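Local coordinates for DUF3887 domain-containing protein (Ruminococcus gnavus, PDB 4HYZ), which is of unknown function but belongs to the DUF3887 family of the NTF2 clan and is probably secreted or anchored as a lipoprotein, at residues A[72-77]-A[85-90]. Residues are numbered along the deposited sequence; the frame is centred on the assembly and turned at random.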
# COMPACT_ATOMS: atom_id res chain seq x y z
N THR A 72 -6.49 -6.07 6.81
CA THR A 72 -5.62 -5.11 6.12
C THR A 72 -4.47 -4.79 7.07
O THR A 72 -4.73 -4.33 8.17
CB THR A 72 -6.38 -3.83 5.71
OG1 THR A 72 -7.53 -4.18 4.95
CG2 THR A 72 -5.51 -2.85 4.98
N TYR A 73 -3.23 -4.99 6.66
CA TYR A 73 -2.05 -4.82 7.50
C TYR A 73 -1.33 -3.51 7.22
O TYR A 73 -1.17 -3.11 6.08
CB TYR A 73 -1.08 -6.02 7.33
CG TYR A 73 -1.76 -7.33 7.68
CD1 TYR A 73 -1.82 -7.77 9.00
CD2 TYR A 73 -2.38 -8.11 6.70
CE1 TYR A 73 -2.47 -8.96 9.34
CE2 TYR A 73 -3.03 -9.30 7.03
CZ TYR A 73 -3.06 -9.73 8.36
OH TYR A 73 -3.70 -10.90 8.72
N LEU A 74 -0.88 -2.85 8.29
CA LEU A 74 -0.17 -1.58 8.21
C LEU A 74 0.92 -1.57 9.25
O LEU A 74 1.05 -2.51 10.03
CB LEU A 74 -1.15 -0.39 8.43
CG LEU A 74 -2.33 -0.22 7.46
CD1 LEU A 74 -3.34 0.78 8.00
CD2 LEU A 74 -1.86 0.34 6.12
N GLY A 75 1.71 -0.53 9.26
CA GLY A 75 2.80 -0.44 10.23
C GLY A 75 3.20 0.99 10.48
O GLY A 75 2.75 1.93 9.80
N GLN A 76 4.03 1.16 11.48
CA GLN A 76 4.55 2.47 11.85
C GLN A 76 5.89 2.33 12.55
O GLN A 76 6.09 1.40 13.34
CB GLN A 76 3.55 3.20 12.79
CG GLN A 76 3.97 4.65 13.09
CD GLN A 76 3.03 5.41 14.01
OE1 GLN A 76 2.01 4.91 14.45
NE2 GLN A 76 3.36 6.65 14.31
N ILE A 77 6.79 3.25 12.26
CA ILE A 77 8.07 3.38 12.93
C ILE A 77 7.97 4.71 13.66
O ILE A 77 7.72 5.74 13.04
CB ILE A 77 9.31 3.19 12.02
CG1 ILE A 77 9.33 1.72 11.52
CG2 ILE A 77 10.57 3.49 12.84
CD1 ILE A 77 10.08 1.48 10.31
N GLY A 85 0.15 -2.95 12.63
CA GLY A 85 -1.27 -2.68 12.70
C GLY A 85 -2.12 -3.56 11.81
O GLY A 85 -1.65 -4.10 10.79
N VAL A 86 -3.39 -3.70 12.19
CA VAL A 86 -4.34 -4.47 11.42
C VAL A 86 -5.71 -3.82 11.50
O VAL A 86 -6.13 -3.36 12.56
CB VAL A 86 -4.36 -5.98 11.81
CG1 VAL A 86 -4.92 -6.22 13.21
CG2 VAL A 86 -5.11 -6.82 10.78
N ILE A 87 -6.37 -3.73 10.35
CA ILE A 87 -7.75 -3.31 10.22
C ILE A 87 -8.49 -4.61 9.90
O ILE A 87 -8.21 -5.24 8.89
CB ILE A 87 -8.00 -2.18 9.21
CG1 ILE A 87 -7.05 -0.97 9.52
CG2 ILE A 87 -9.49 -1.82 9.26
CD1 ILE A 87 -7.08 0.14 8.49
N ILE A 88 -9.29 -5.09 10.84
CA ILE A 88 -9.97 -6.37 10.69
C ILE A 88 -11.48 -6.15 10.72
O ILE A 88 -11.99 -5.37 11.52
CB ILE A 88 -9.48 -7.43 11.73
CG1 ILE A 88 -10.19 -8.82 11.57
CG2 ILE A 88 -9.54 -6.90 13.17
CD1 ILE A 88 -9.51 -9.98 12.38
N VAL A 89 -12.17 -6.80 9.79
CA VAL A 89 -13.62 -6.74 9.67
C VAL A 89 -14.22 -7.68 10.71
O VAL A 89 -13.81 -8.83 10.81
CB VAL A 89 -14.11 -7.11 8.24
CG1 VAL A 89 -15.63 -7.19 8.18
CG2 VAL A 89 -13.59 -6.11 7.22
N VAL A 90 -15.17 -7.17 11.49
CA VAL A 90 -15.92 -7.98 12.45
C VAL A 90 -17.39 -7.87 12.01
O VAL A 90 -17.94 -6.77 11.90
CB VAL A 90 -15.68 -7.63 13.93
CG1 VAL A 90 -16.42 -8.61 14.82
CG2 VAL A 90 -14.18 -7.67 14.26
O HOH W 1 -9.77 -5.24 6.33
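Thr72 and Ile87 face each other as a hydrogen-bonded pair of antiparallel strands, a worked example of how alternate residue pairs on a hairpin exchange two backbone hydrogen bonds. Thr72 N gives its hydrogen to Ile87 O at 2.8 Å, and Ile87 N returns a straighter bond (170°) to Thr72 O. Two residues on, Leu74 N reaches Gly85 O at 2.9 Å while Gly85 N donates to Leu74 O; here each donor stands some 47-48° out of the plane of the carbonyl it meets. Ile87 O also takes a hydrogen from a water at 3.0 Å, and the same water is hydrogen-bonded to Thr72 OG1; the torsion sets OG1 beside the backbone N that binds Ile87 O (chi1 -54°), which lets one water join hydroxyl and carbonyl. Thr72 O and Gly85 O each add a weaker CA-H...O contact, from Val86 CA and Tyr73 CA. The intervening pair, Tyr73 and Val86, is non-hydrogen-bonded: Tyr73 O is hydrogen-bonded to Lys5 NZ of the second subunit, and Val86 pairs its backbone with Leu101 on the next strand. Their side chains lie side by side and touch helix 13-28, with Val86 CG2 3.7 Å from Tyr73 CE1, and Tyr73 OH is hydrogen-bonded to a glycerol probably carried over from crystallisation. On the opposite face Leu74 CD1 touches Ile87 CD1 at 3.8 Å, where Lys5 and Ile3 of the second subunit pack on Leu74 and Ile87, respectively. The ladder joins strands 65-78 and 81-92, a beta hairpin within the curved antiparallel sheet that packs against helices, consistent with the alpha+beta fold of the NTF2 clan.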